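Local atomic coordinates of protein osa (Shigella flexneri, PDB entry 4O7K), a protein that acts as a plasmid fertility inhibition factor of the ParB/Srx superfamily and suppresses the oncogenicity of Agrobacterium tumefaciens. Residues Trp45-Pro50 with His149-Phe154; Ala55-Ser60 with Ser116-Ala121; Trp80-Val85 with His131-Phe136; Asp100-Ser105 with Gly139-Met144. The protein carries 1 engineered substitution. All blocks are in the same frame, centred on the assembly; numbering follows the deposited sequence.

Following the chain from the N terminus, Trp45-Pro50, Ala55-Ser60, Trp80-Val85 and Asp100-Ser105 come first; their partners then close contacts 2, 3, 4 and, last, 1. Contact 1 thus closes the longest loop and encloses the other three, while contacts 2, 3 and 4 cross one another pairwise. Contacts 1 to 3 all reach the five-stranded mixed sheet: contact 1 at strand 44-47, contact 2 between strands 55-58 and 118-128, contact 3 at the edge strand 131-136. Contact 4 joins the starts of helices 103-112 and 140-148, and touches all three others, through Tyr103 to His149, Arg142 to Pro119 and Ser143 to Phe136.

Contact 1. Residues Trp45-Pro50 with His149-Phe154; sequences WRLPVP and HEVAVF. With PO4 (phosphate ion), chain C.
Pro50 and His149 share a water between their carbonyls, and a second water links Pro48 to Ala152; no direct hydrogen bond joins the two segments. The first donates to Pro50 O at 2.7 Å and to His149 O at 2.6 Å. The second donates to Pro48 O at 2.6 Å and accepts from Ala152 N at 3.0 Å. The ring of Pro50 lies over the backbone of the turn, its CD 3.5 Å from His149 O. The direct contacts are largely apolar. Leu47 reaches with its CD2 branch alone, which comes 3.6 Å from Phe154 CB and also meets Val151 CG1. Val49 divides its two methyls: CG1, anti to the backbone N (chi1 -171°), lies 3.7 Å from His149 CB, while CG2 turns to Val151 CG2. The imidazole of His149 points onward to a phosphate, probably from the crystallisation liquor, with NE2 donating to O2 in the ring plane at 2.7 Å and 165°; together with the bond from ND1 to Trp145 O this holds the ring's rotation. His52 and Trp145 also bind this ion. The turn itself is a Schellman motif ending helix 140-148: Glu150, with positive phi (59°), is its C-prime residue, and its carboxylate pairs with Lys94. The contact ties strand 44-47 of the mixed sheet, with strand 55-58 alongside, to strand 153-158 of the three-stranded antiparallel sheet, where helix 140-148 passes into that strand and its Leu146 touches Leu47, Val151 and Phe154.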
loop_
_atom_site.group_PDB
_atom_site.type_symbol
_atom_site.label_atom_id
_atom_site.label_comp_id
_atom_site.label_asym_id
_atom_site.label_seq_id
_atom_site.Cartn_x
_atom_site.Cartn_y
_atom_site.Cartn_z
ATOM N N TRP A 45 1.664 13.353 1.546
ATOM C CA TRP A 45 1.142 12.899 2.830
ATOM C C TRP A 45 2.248 12.661 3.837
ATOM O O TRP A 45 3.326 12.180 3.492
ATOM C CB TRP A 45 0.361 11.602 2.696
ATOM C CG TRP A 45 -0.845 11.631 1.856
ATOM C CD1 TRP A 45 -2.128 11.843 2.267
ATOM C CD2 TRP A 45 -0.909 11.368 0.451
ATOM N NE1 TRP A 45 -2.988 11.757 1.199
ATOM C CE2 TRP A 45 -2.266 11.461 0.072
ATOM C CE3 TRP A 45 0.049 11.078 -0.524
ATOM C CZ2 TRP A 45 -2.687 11.266 -1.246
ATOM C CZ3 TRP A 45 -0.376 10.878 -1.837
ATOM C CH2 TRP A 45 -1.730 10.985 -2.179
ATOM N N ARG A 46 1.952 12.991 5.092
ATOM C CA ARG A 46 2.713 12.507 6.223
ATOM C C ARG A 46 2.096 11.184 6.650
ATOM O O ARG A 46 0.874 11.080 6.786
ATOM C CB ARG A 46 2.684 13.524 7.377
ATOM C CG ARG A 46 3.285 12.991 8.674
ATOM C CD ARG A 46 3.051 13.913 9.883
ATOM N NE ARG A 46 3.509 13.237 11.098
ATOM C CZ ARG A 46 2.717 12.673 12.007
ATOM N NH1 ARG A 46 1.393 12.735 11.895
ATOM N NH2 ARG A 46 3.257 12.043 13.040
ATOM N N LEU A 47 2.925 10.166 6.842
ATOM C CA LEU A 47 2.419 8.871 7.299
ATOM C C LEU A 47 3.038 8.543 8.651
ATOM O O LEU A 47 4.257 8.444 8.765
ATOM C CB LEU A 47 2.726 7.758 6.278
ATOM C CG LEU A 47 1.984 7.775 4.939
ATOM C CD1 LEU A 47 2.597 8.824 4.035
ATOM C CD2 LEU A 47 2.088 6.420 4.264
ATOM N N PRO A 48 2.198 8.398 9.688
ATOM C CA PRO A 48 2.704 7.964 10.994
ATOM C C PRO A 48 3.278 6.559 10.872
ATOM O O PRO A 48 2.668 5.730 10.195
ATOM C CB PRO A 48 1.461 7.966 11.890
ATOM C CG PRO A 48 0.397 8.720 11.114
ATOM C CD PRO A 48 0.733 8.541 9.671
ATOM N N VAL A 49 4.429 6.313 11.494
ATOM C CA VAL A 49 5.046 4.987 11.510
ATOM C C VAL A 49 5.349 4.612 12.948
ATOM O O VAL A 49 6.171 5.272 13.583
ATOM C CB VAL A 49 6.352 4.943 10.712
ATOM C CG1 VAL A 49 6.822 3.510 10.584
ATOM C CG2 VAL A 49 6.178 5.583 9.347
ATOM N N PRO A 50 4.686 3.564 13.470
ATOM C CA PRO A 50 4.848 3.182 14.883
ATOM C C PRO A 50 6.301 3.022 15.297
ATOM O O PRO A 50 7.035 2.293 14.627
ATOM C CB PRO A 50 4.120 1.841 14.972
ATOM C CG PRO A 50 3.102 1.895 13.875
ATOM C CD PRO A 50 3.738 2.684 12.762
ATOM N N HIS A 149 6.705 -2.056 8.442
ATOM C CA HIS A 149 6.739 -1.023 9.491
ATOM C C HIS A 149 5.360 -0.759 10.088
ATOM O O HIS A 149 5.188 0.152 10.903
ATOM C CB HIS A 149 7.321 0.279 8.946
ATOM C CG HIS A 149 8.810 0.255 8.809
ATOM N ND1 HIS A 149 9.446 -0.199 7.677
ATOM C CD2 HIS A 149 9.788 0.621 9.672
ATOM C CE1 HIS A 149 10.754 -0.110 7.845
ATOM N NE2 HIS A 149 10.987 0.391 9.046
ATOM N N GLU A 150 4.386 -1.571 9.691
ATOM C CA GLU A 150 3.039 -1.489 10.254
ATOM C C GLU A 150 2.386 -0.122 10.047
ATOM O O GLU A 150 1.706 0.385 10.934
ATOM C CB GLU A 150 3.065 -1.804 11.752
ATOM C CG GLU A 150 3.880 -3.028 12.131
ATOM C CD GLU A 150 3.087 -4.302 12.015
ATOM O OE1 GLU A 150 1.894 -4.225 11.642
ATOM O OE2 GLU A 150 3.650 -5.382 12.307
ATOM N N VAL A 151 2.614 0.495 8.896
ATOM C CA VAL A 151 1.863 1.693 8.557
ATOM C C VAL A 151 0.403 1.276 8.352
ATOM O O VAL A 151 0.106 0.415 7.505
ATOM C CB VAL A 151 2.421 2.376 7.305
ATOM C CG1 VAL A 151 1.589 3.594 6.956
ATOM C CG2 VAL A 151 3.879 2.744 7.533
ATOM N N ALA A 152 -0.497 1.862 9.143
ATOM C CA ALA A 152 -1.882 1.385 9.226
ATOM C C ALA A 152 -2.665 1.565 7.927
ATOM O O ALA A 152 -3.389 0.660 7.479
ATOM C CB ALA A 152 -2.606 2.095 10.360
ATOM N N VAL A 153 -2.526 2.752 7.348
ATOM C CA VAL A 153 -3.217 3.128 6.118
ATOM C C VAL A 153 -2.234 3.899 5.245
ATOM O O VAL A 153 -1.448 4.716 5.741
ATOM C CB VAL A 153 -4.486 3.991 6.406
ATOM C CG1 VAL A 153 -5.171 4.425 5.111
ATOM C CG2 VAL A 153 -5.470 3.234 7.287
ATOM N N PHE A 154 -2.244 3.617 3.945
ATOM C CA PHE A 154 -1.426 4.381 3.031
ATOM C C PHE A 154 -2.134 4.468 1.684
ATOM O O PHE A 154 -2.985 3.632 1.371
ATOM C CB PHE A 154 -0.010 3.773 2.909
ATOM C CG PHE A 154 0.018 2.286 2.632
ATOM C CD1 PHE A 154 -0.082 1.807 1.337
ATOM C CD2 PHE A 154 0.205 1.379 3.665
ATOM C CE1 PHE A 154 -0.035 0.447 1.074
ATOM C CE2 PHE A 154 0.261 0.016 3.414
ATOM C CZ PHE A 154 0.139 -0.454 2.118
HETATM P P PO4 C . 14.292 1.598 8.734
HETATM O O1 PO4 C . 13.992 0.628 7.600
HETATM O O2 PO4 C . 13.402 1.297 9.917
HETATM O O3 PO4 C . 15.733 1.475 9.168
HETATM O O4 PO4 C . 14.058 3.012 8.264
HETATM O O HOH W 1 0.343 4.506 10.308
HETATM O O HOH W 2 7.076 0.501 12.652
#

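Contact 2. Residues Ala55-Ser60 with Ser116-Ala121; sequences AFMTAS and SPVPLA
Strands 55-58 and 118-119 run parallel, with Met57 paired to Val118 and Thr58 to Pro119, although the touching parts diverge by 50°. Three backbone bonds form the ladder: Val118 N to Phe56 O (2.9 Å), Thr58 N to Val118 O (3.0 Å) and Leu120 N to Thr58 O (3.1 Å). Pro117 and Pro119, which have no N-H, alternate with the bonded Val118 and Leu120, and add CA-H...O contacts to Phe56 O and Thr58 O; a shorter one brings Met57 CA 3.0 Å from Val118 O. On one face Met57 bends at chi3 (84°), bringing CE 3.9 Å from Val118 CG1. Leu120 spans Met57 and Ala59 from this same face, with CD2 4.0 Å from Met57 CB, CD1 near Ala59 CB and CG close to Thr58 O. On the other face Thr58 CB meets Pro117 CG at 3.8 Å, and its CG2 also packs on that ring, while OG1, anti to the backbone N, bonds to Val43 O. Strand 55-58 is thereby held between strands 44-47 and 118-128. Leu146 and Arg142 of helix 140-148 cover Met57 and Val118, and helix 103-112 adds His109 and Phe110 on Val118.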
loop_
_atom_site.group_PDB
_atom_site.type_symbol
_atom_site.label_atom_id
_atom_site.label_comp_id
_atom_site.label_asym_id
_atom_site.label_seq_id
_atom_site.Cartn_x
_atom_site.Cartn_y
_atom_site.Cartn_z
ATOM N N ALA A 55 7.073 8.923 7.936
ATOM C CA ALA A 55 7.377 8.753 6.522
ATOM C C ALA A 55 6.569 9.767 5.720
ATOM O O ALA A 55 5.537 10.263 6.191
ATOM C CB ALA A 55 7.074 7.325 6.061
ATOM N N PHE A 56 7.053 10.091 4.525
ATOM C CA PHE A 56 6.342 10.987 3.622
ATOM C C PHE A 56 6.255 10.377 2.227
ATOM O O PHE A 56 7.223 9.797 1.734
ATOM C CB PHE A 56 7.026 12.352 3.558
ATOM C CG PHE A 56 6.942 13.120 4.843
ATOM C CD1 PHE A 56 7.849 12.882 5.865
ATOM C CD2 PHE A 56 5.945 14.063 5.041
ATOM C CE1 PHE A 56 7.763 13.582 7.067
ATOM C CE2 PHE A 56 5.859 14.775 6.245
ATOM C CZ PHE A 56 6.768 14.531 7.255
ATOM N N MET A 57 5.088 10.505 1.600
ATOM C CA MET A 57 4.892 10.017 0.248
ATOM C C MET A 57 4.207 11.077 -0.592
ATOM O O MET A 57 3.612 12.013 -0.051
ATOM C CB MET A 57 4.083 8.712 0.248
ATOM C CG MET A 57 4.735 7.598 1.059
ATOM S SD MET A 57 3.929 6.005 0.802
ATOM C CE MET A 57 4.766 5.502 -0.697
ATOM N N THR A 58 4.288 10.925 -1.913
ATOM C CA THR A 58 3.752 11.921 -2.824
ATOM C C THR A 58 3.102 11.289 -4.052
ATOM O O THR A 58 3.474 10.196 -4.467
ATOM C CB THR A 58 4.847 12.897 -3.302
ATOM O OG1 THR A 58 4.266 13.858 -4.190
ATOM C CG2 THR A 58 5.960 12.144 -4.034
ATOM N N ALA A 59 2.132 11.987 -4.630
ATOM C CA ALA A 59 1.501 11.535 -5.868
ATOM C C ALA A 59 2.062 12.281 -7.081
ATOM O O ALA A 59 1.399 12.384 -8.114
ATOM C CB ALA A 59 -0.012 11.722 -5.789
ATOM N N SER A 60 3.282 12.797 -6.953
ATOM C CA SER A 60 3.857 13.647 -7.989
ATOM C C SER A 60 4.031 12.904 -9.308
ATOM O O SER A 60 4.003 13.513 -10.376
ATOM C CB SER A 60 5.200 14.218 -7.528
ATOM O OG SER A 60 6.177 13.204 -7.424
ATOM N N SER A 116 12.182 14.712 0.366
ATOM C CA SER A 116 12.090 13.800 -0.774
ATOM C C SER A 116 11.081 12.694 -0.494
ATOM O O SER A 116 11.470 11.568 -0.181
ATOM C CB SER A 116 13.458 13.190 -1.098
ATOM O OG SER A 116 13.422 12.484 -2.334
ATOM N N PRO A 117 9.778 13.022 -0.583
ATOM C CA PRO A 117 8.752 12.009 -0.321
ATOM C C PRO A 117 8.813 10.874 -1.343
ATOM O O PRO A 117 9.149 11.101 -2.503
ATOM C CB PRO A 117 7.437 12.785 -0.433
ATOM C CG PRO A 117 7.770 14.023 -1.202
ATOM C CD PRO A 117 9.198 14.342 -0.883
ATOM N N VAL A 118 8.493 9.668 -0.892
ATOM C CA VAL A 118 8.470 8.495 -1.756
ATOM C C VAL A 118 7.207 8.474 -2.627
ATOM O O VAL A 118 6.100 8.555 -2.109
ATOM C CB VAL A 118 8.538 7.204 -0.920
ATOM C CG1 VAL A 118 8.481 5.957 -1.833
ATOM C CG2 VAL A 118 9.802 7.202 -0.074
ATOM N N PRO A 119 7.369 8.367 -3.956
ATOM C CA PRO A 119 6.198 8.261 -4.841
ATOM C C PRO A 119 5.348 7.025 -4.538
ATOM O O PRO A 119 5.869 6.002 -4.087
ATOM C CB PRO A 119 6.821 8.177 -6.238
ATOM C CG PRO A 119 8.153 8.864 -6.083
ATOM C CD PRO A 119 8.627 8.468 -4.719
ATOM N N LEU A 120 4.044 7.138 -4.766
ATOM C CA LEU A 120 3.116 6.045 -4.512
ATOM C C LEU A 120 3.374 4.841 -5.413
ATOM O O LEU A 120 3.875 4.979 -6.523
ATOM C CB LEU A 120 1.677 6.513 -4.719
ATOM C CG LEU A 120 1.223 7.664 -3.816
ATOM C CD1 LEU A 120 -0.253 7.943 -4.084
ATOM C CD2 LEU A 120 1.473 7.299 -2.374
ATOM N N ALA A 121 3.002 3.671 -4.910
ATOM C CA ALA A 121 2.921 2.454 -5.705
ATOM C C ALA A 121 1.748 2.517 -6.669
ATOM O O ALA A 121 0.704 3.114 -6.369
ATOM C CB ALA A 121 2.782 1.250 -4.799
#

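Contact 3. Residues Trp80-Val85 with His131-Phe136; sequences WLALGV and HFAVCF
The end of helix 73-81, with the turn after it, packs by Trp80, Ala82 and Leu83 on strand 131-136, an edge strand of the mixed sheet. The largest groups form an edge-to-face aromatic pair. Phe136 presents its edge to one face of the Trp80 indole, its CE1 only 3.3 Å from Trp80 CE2; the centroids are 4.5 Å apart and the planes are inclined at 52°. Trp80 CG stands anti to the backbone N (chi1 -171°), and NE1 bonds to Gln89 O, which fixes how the indole face is presented. At the other end of the strand His131 NE2 donates to Ala82 O at 2.7 Å and 155°. Ala82 O lies in the imidazole plane, and the N-H meets it on a lone pair. Between these anchors Ala82 CB lies 4.0 Å from Ala133 CB, and Leu83 drapes over the strand, with CD2 3.9 Å from Ala133 CB and CG 3.3 Å from Val134 O. The chemistry is thus divided: one well-directed bond ties the turn after the helix to the start of the strand, and aromatic packing holds the far end. Val134 O, covered on this side by Leu83 carbons, is buried with no hydrogen-bond partner, probably at some energetic cost.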
loop_
_atom_site.group_PDB
_atom_site.type_symbol
_atom_site.label_atom_id
_atom_site.label_comp_id
_atom_site.label_asym_id
_atom_site.label_seq_id
_atom_site.Cartn_x
_atom_site.Cartn_y
_atom_site.Cartn_z
ATOM N N TRP A 80 -2.596 -9.109 -1.383
ATOM C CA TRP A 80 -1.320 -9.353 -2.055
ATOM C C TRP A 80 -0.903 -10.817 -1.889
ATOM O O TRP A 80 -0.469 -11.458 -2.842
ATOM C CB TRP A 80 -0.244 -8.408 -1.504
ATOM C CG TRP A 80 1.057 -8.406 -2.242
ATOM C CD1 TRP A 80 1.401 -9.172 -3.338
ATOM C CD2 TRP A 80 2.208 -7.621 -1.922
ATOM N NE1 TRP A 80 2.696 -8.888 -3.718
ATOM C CE2 TRP A 80 3.217 -7.944 -2.863
ATOM C CE3 TRP A 80 2.493 -6.664 -0.927
ATOM C CZ2 TRP A 80 4.474 -7.346 -2.848
ATOM C CZ3 TRP A 80 3.739 -6.068 -0.913
ATOM C CH2 TRP A 80 4.719 -6.411 -1.871
ATOM N N LEU A 81 -1.056 -11.347 -0.680
ATOM C CA LEU A 81 -0.776 -12.754 -0.436
ATOM C C LEU A 81 -1.662 -13.663 -1.297
ATOM O O LEU A 81 -1.290 -14.795 -1.596
ATOM C CB LEU A 81 -0.968 -13.091 1.041
ATOM C CG LEU A 81 0.137 -12.608 1.978
ATOM C CD1 LEU A 81 -0.327 -12.695 3.422
ATOM C CD2 LEU A 81 1.417 -13.403 1.784
ATOM N N ALA A 82 -2.824 -13.161 -1.704
ATOM C CA ALA A 82 -3.752 -13.957 -2.508
ATOM C C ALA A 82 -3.263 -14.144 -3.954
ATOM O O ALA A 82 -3.856 -14.894 -4.736
ATOM C CB ALA A 82 -5.140 -13.325 -2.490
ATOM N N LEU A 83 -2.175 -13.469 -4.305
ATOM C CA LEU A 83 -1.526 -13.700 -5.577
ATOM C C LEU A 83 -0.985 -15.123 -5.630
ATOM O O LEU A 83 -0.829 -15.691 -6.702
ATOM C CB LEU A 83 -0.382 -12.717 -5.810
ATOM C CG LEU A 83 -0.608 -11.414 -6.560
ATOM C CD1 LEU A 83 0.744 -10.871 -7.027
ATOM C CD2 LEU A 83 -1.574 -11.579 -7.717
ATOM N N GLY A 84 -0.683 -15.686 -4.466
ATOM C CA GLY A 84 -0.114 -17.017 -4.395
ATOM C C GLY A 84 1.381 -16.959 -4.167
ATOM O O GLY A 84 1.950 -15.870 -4.079
ATOM N N VAL A 85 2.028 -18.119 -4.088
ATOM C CA VAL A 85 3.426 -18.173 -3.658
ATOM C C VAL A 85 4.448 -18.289 -4.787
ATOM O O VAL A 85 5.649 -18.117 -4.560
ATOM C CB VAL A 85 3.663 -19.350 -2.690
ATOM C CG1 VAL A 85 2.952 -19.100 -1.372
ATOM C CG2 VAL A 85 3.211 -20.653 -3.314
ATOM N N HIS A 131 -10.211 -16.078 -7.218
ATOM C CA HIS A 131 -10.375 -15.123 -6.114
ATOM C C HIS A 131 -9.730 -13.760 -6.366
ATOM O O HIS A 131 -8.871 -13.593 -7.232
ATOM C CB HIS A 131 -9.845 -15.703 -4.788
ATOM C CG HIS A 131 -8.403 -16.111 -4.813
ATOM N ND1 HIS A 131 -8.004 -17.427 -4.873
ATOM C CD2 HIS A 131 -7.261 -15.377 -4.755
ATOM C CE1 HIS A 131 -6.683 -17.492 -4.864
ATOM N NE2 HIS A 131 -6.209 -16.262 -4.800
ATOM N N PHE A 132 -10.177 -12.777 -5.597
ATOM C CA PHE A 132 -9.662 -11.424 -5.707
ATOM C C PHE A 132 -8.210 -11.353 -5.237
ATOM O O PHE A 132 -7.836 -12.002 -4.262
ATOM C CB PHE A 132 -10.521 -10.455 -4.891
ATOM C CG PHE A 132 -10.071 -9.042 -4.998
ATOM C CD1 PHE A 132 -10.510 -8.245 -6.042
ATOM C CD2 PHE A 132 -9.167 -8.513 -4.083
ATOM C CE1 PHE A 132 -10.076 -6.940 -6.164
ATOM C CE2 PHE A 132 -8.729 -7.213 -4.201
ATOM C CZ PHE A 132 -9.188 -6.422 -5.245
ATOM N N ALA A 133 -7.400 -10.555 -5.926
ATOM C CA ALA A 133 -6.043 -10.289 -5.475
ATOM C C ALA A 133 -5.576 -8.922 -5.955
ATOM O O ALA A 133 -6.232 -8.281 -6.770
ATOM C CB ALA A 133 -5.080 -11.388 -5.969
ATOM N N VAL A 134 -4.441 -8.471 -5.430
ATOM C CA VAL A 134 -3.835 -7.251 -5.945
ATOM C C VAL A 134 -2.468 -7.559 -6.535
ATOM O O VAL A 134 -1.721 -8.399 -6.031
ATOM C CB VAL A 134 -3.702 -6.150 -4.865
ATOM C CG1 VAL A 134 -5.069 -5.755 -4.345
ATOM C CG2 VAL A 134 -2.820 -6.603 -3.729
ATOM N N CYS A 135 -2.165 -6.896 -7.646
ATOM C CA CYS A 135 -0.873 -7.046 -8.300
ATOM C C CYS A 135 -0.328 -5.647 -8.594
ATOM O O CYS A 135 -0.990 -4.636 -8.314
ATOM C CB CYS A 135 -0.984 -7.892 -9.591
ATOM S SG CYS A 135 -2.103 -7.190 -10.837
ATOM N N PHE A 136 0.873 -5.595 -9.165
ATOM C CA PHE A 136 1.627 -4.351 -9.227
ATOM C C PHE A 136 2.072 -3.976 -10.621
ATOM O O PHE A 136 2.478 -4.829 -11.418
ATOM C CB PHE A 136 2.866 -4.439 -8.331
ATOM C CG PHE A 136 2.564 -4.478 -6.867
ATOM C CD1 PHE A 136 2.138 -5.646 -6.262
ATOM C CD2 PHE A 136 2.736 -3.341 -6.078
ATOM C CE1 PHE A 136 1.868 -5.682 -4.917
ATOM C CE2 PHE A 136 2.464 -3.372 -4.727
ATOM C CZ PHE A 136 2.045 -4.534 -4.134
#

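Contact 4. Residues Asp100-Ser105 with Gly139-Met144; sequences DRKYPS and GMTRSM. With PO4 (phosphate ion), chain B; IPA (isopropyl alcohol), chain E.
Thr141 and Met144 carry the second segment's side of the contact, facing Asp100, Lys102 and Tyr103. Gly139 comes first, as the N-cap of helix 140-148; its O accepts from Ser143 N and Ser143 OG on opposite faces of the carbonyl plane. Thr141, two residues past the cap, lies in the first turn, whose N-H groups have no helical acceptor. Its CG2 packs on the backbone of Lys102 and Tyr103, while its N (3.0 Å) and OG1 (2.8 Å) both donate to O2 of a phosphate, probably from the crystallisation liquor. Lys102, bent at chi3 and chi4, crosses Thr141 at about a right angle and brings NZ to the same O2 at 2.8 Å, so three donors grip that oxygen. Arg142, its CB pointing away from Asp100-Ser105, curls round the ion and binds O4 with N (2.9 Å) and NE (2.7 Å), and O1 with NH2 (3.0 Å). The phosphate at the helix start in Gly-Met-Thr-Arg recalls the Gly-Cys-His-Arg motif of sulfiredoxins, and the site is probably the equivalent phosphate pocket. Met144, extended beyond CG, sets CE 3.6 Å from Asp100 OD2, while Asp100 OD1 caps Lys102 N at 2.9 Å; Tyr103 turns its ring edge to the Met144 backbone. The contact joins the starts of helices 103-112 and 140-148, with Trp80 of helix 73-81 packed against Met140, Ser143 and Met144, and strand 118-128 meeting Arg142 through Val118 and Pro119 O.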
loop_
_atom_site.group_PDB
_atom_site.type_symbol
_atom_site.label_atom_id
_atom_site.label_comp_id
_atom_site.label_asym_id
_atom_site.label_seq_id
_atom_site.Cartn_x
_atom_site.Cartn_y
_atom_site.Cartn_z
ATOM N N ASP A 100 14.424 -8.639 1.273
ATOM C CA ASP A 100 14.304 -8.363 -0.158
ATOM C C ASP A 100 15.490 -7.514 -0.609
ATOM O O ASP A 100 15.956 -6.655 0.139
ATOM C CB ASP A 100 12.978 -7.660 -0.462
ATOM C CG ASP A 100 12.772 -7.404 -1.936
ATOM O OD1 ASP A 100 13.303 -6.399 -2.452
ATOM O OD2 ASP A 100 12.046 -8.192 -2.578
ATOM N N ARG A 101 15.985 -7.757 -1.820
ATOM C CA ARG A 101 17.240 -7.139 -2.248
ATOM C C ARG A 101 17.135 -5.624 -2.417
ATOM O O ARG A 101 18.132 -4.917 -2.266
ATOM C CB ARG A 101 17.736 -7.773 -3.554
ATOM C CG ARG A 101 16.916 -7.414 -4.780
ATOM C CD ARG A 101 17.767 -6.752 -5.862
ATOM N NE ARG A 101 17.026 -6.586 -7.113
ATOM C CZ ARG A 101 17.150 -5.541 -7.929
ATOM N NH1 ARG A 101 16.429 -5.478 -9.042
ATOM N NH2 ARG A 101 17.989 -4.557 -7.635
ATOM N N LYS A 102 15.946 -5.129 -2.706
ATOM C CA LYS A 102 15.737 -3.708 -2.883
ATOM C C LYS A 102 15.339 -2.955 -1.654
ATOM O O LYS A 102 15.166 -1.792 -1.685
ATOM C CB LYS A 102 14.704 -3.461 -3.944
ATOM C CG LYS A 102 15.057 -4.111 -5.240
ATOM C CD LYS A 102 13.932 -4.020 -6.239
ATOM C CE LYS A 102 13.882 -2.654 -6.855
ATOM N NZ LYS A 102 12.469 -2.250 -6.999
ATOM N N TYR A 103 15.175 -3.660 -0.579
ATOM C CA TYR A 103 14.625 -3.082 0.645
ATOM C C TYR A 103 15.549 -2.036 1.294
ATOM O O TYR A 103 15.057 -1.011 1.782
ATOM C CB TYR A 103 14.300 -4.198 1.646
ATOM C CG TYR A 103 13.435 -3.788 2.828
ATOM C CD1 TYR A 103 14.001 -3.228 3.971
ATOM C CD2 TYR A 103 12.060 -3.994 2.814
ATOM C CE1 TYR A 103 13.217 -2.870 5.065
ATOM C CE2 TYR A 103 11.277 -3.647 3.895
ATOM C CZ TYR A 103 11.860 -3.080 5.022
ATOM O OH TYR A 103 11.078 -2.734 6.101
ATOM N N PRO A 104 16.881 -2.290 1.326
ATOM C CA PRO A 104 17.731 -1.227 1.887
ATOM C C PRO A 104 17.639 0.074 1.091
ATOM O O PRO A 104 17.652 1.152 1.679
ATOM C CB PRO A 104 19.139 -1.826 1.803
ATOM C CG PRO A 104 18.916 -3.301 1.893
ATOM C CD PRO A 104 17.649 -3.533 1.106
ATOM N N SER A 105 17.538 -0.033 -0.230
ATOM C CA SER A 105 17.394 1.146 -1.073
ATOM C C SER A 105 16.079 1.861 -0.778
ATOM O O SER A 105 16.026 3.081 -0.727
ATOM C CB SER A 105 17.465 0.764 -2.551
ATOM O OG SER A 105 17.168 1.877 -3.371
ATOM N N GLY A 139 6.178 -0.405 -7.438
ATOM C CA GLY A 139 6.077 -0.040 -6.038
ATOM C C GLY A 139 6.011 -1.195 -5.054
ATOM O O GLY A 139 5.563 -1.009 -3.930
ATOM N N MET A 140 6.480 -2.380 -5.441
ATOM C CA MET A 140 6.417 -3.525 -4.534
ATOM C C MET A 140 7.302 -3.357 -3.303
ATOM O O MET A 140 6.874 -3.635 -2.194
ATOM C CB MET A 140 6.803 -4.825 -5.266
ATOM C CG MET A 140 5.662 -5.423 -6.054
ATOM S SD MET A 140 6.030 -7.082 -6.691
ATOM C CE MET A 140 7.363 -6.677 -7.806
ATOM N N THR A 141 8.536 -2.914 -3.483
ATOM C CA THR A 141 9.433 -2.843 -2.333
ATOM C C THR A 141 9.020 -1.745 -1.355
ATOM O O THR A 141 9.074 -1.948 -0.152
ATOM C CB THR A 141 10.884 -2.613 -2.743
ATOM O OG1 THR A 141 11.202 -3.428 -3.877
ATOM C CG2 THR A 141 11.801 -2.992 -1.602
ATOM N N ARG A 142 8.604 -0.589 -1.857
ATOM C CA ARG A 142 8.173 0.471 -0.950
ATOM C C ARG A 142 6.901 0.035 -0.223
ATOM O O ARG A 142 6.671 0.433 0.910
ATOM C CB ARG A 142 7.962 1.792 -1.694
ATOM C CG ARG A 142 6.737 1.844 -2.591
ATOM C CD ARG A 142 6.866 2.957 -3.622
ATOM N NE ARG A 142 7.925 2.685 -4.597
ATOM C CZ ARG A 142 8.524 3.619 -5.331
ATOM N NH1 ARG A 142 8.175 4.896 -5.203
ATOM N NH2 ARG A 142 9.477 3.284 -6.184
ATOM N N SER A 143 6.093 -0.811 -0.866
ATOM C CA SER A 143 4.918 -1.401 -0.209
ATOM C C SER A 143 5.339 -2.338 0.922
ATOM O O SER A 143 4.704 -2.365 1.983
ATOM C CB SER A 143 4.043 -2.176 -1.215
ATOM O OG SER A 143 3.462 -1.315 -2.185
ATOM N N MET A 144 6.400 -3.113 0.696
ATOM C CA MET A 144 6.925 -3.993 1.741
ATOM C C MET A 144 7.404 -3.194 2.952
ATOM O O MET A 144 7.183 -3.582 4.101
ATOM C CB MET A 144 8.077 -4.850 1.210
ATOM C CG MET A 144 7.688 -5.850 0.132
ATOM S SD MET A 144 9.140 -6.809 -0.335
ATOM C CE MET A 144 8.566 -7.624 -1.838
HETATM P P PO4 B . 10.144 -0.241 -5.559
HETATM O O1 PO4 B . 10.069 0.458 -6.887
HETATM O O2 PO4 B . 10.056 -1.732 -5.769
HETATM O O3 PO4 B . 11.426 0.123 -4.853
HETATM O O4 PO4 B . 8.991 0.180 -4.673
HETATM C C1 IPA E . 10.021 6.384 -7.728
HETATM C C2 IPA E . 11.493 6.511 -7.349
HETATM C C3 IPA E . 11.733 7.794 -6.562
HETATM O O2 IPA E . 11.861 5.411 -6.553
#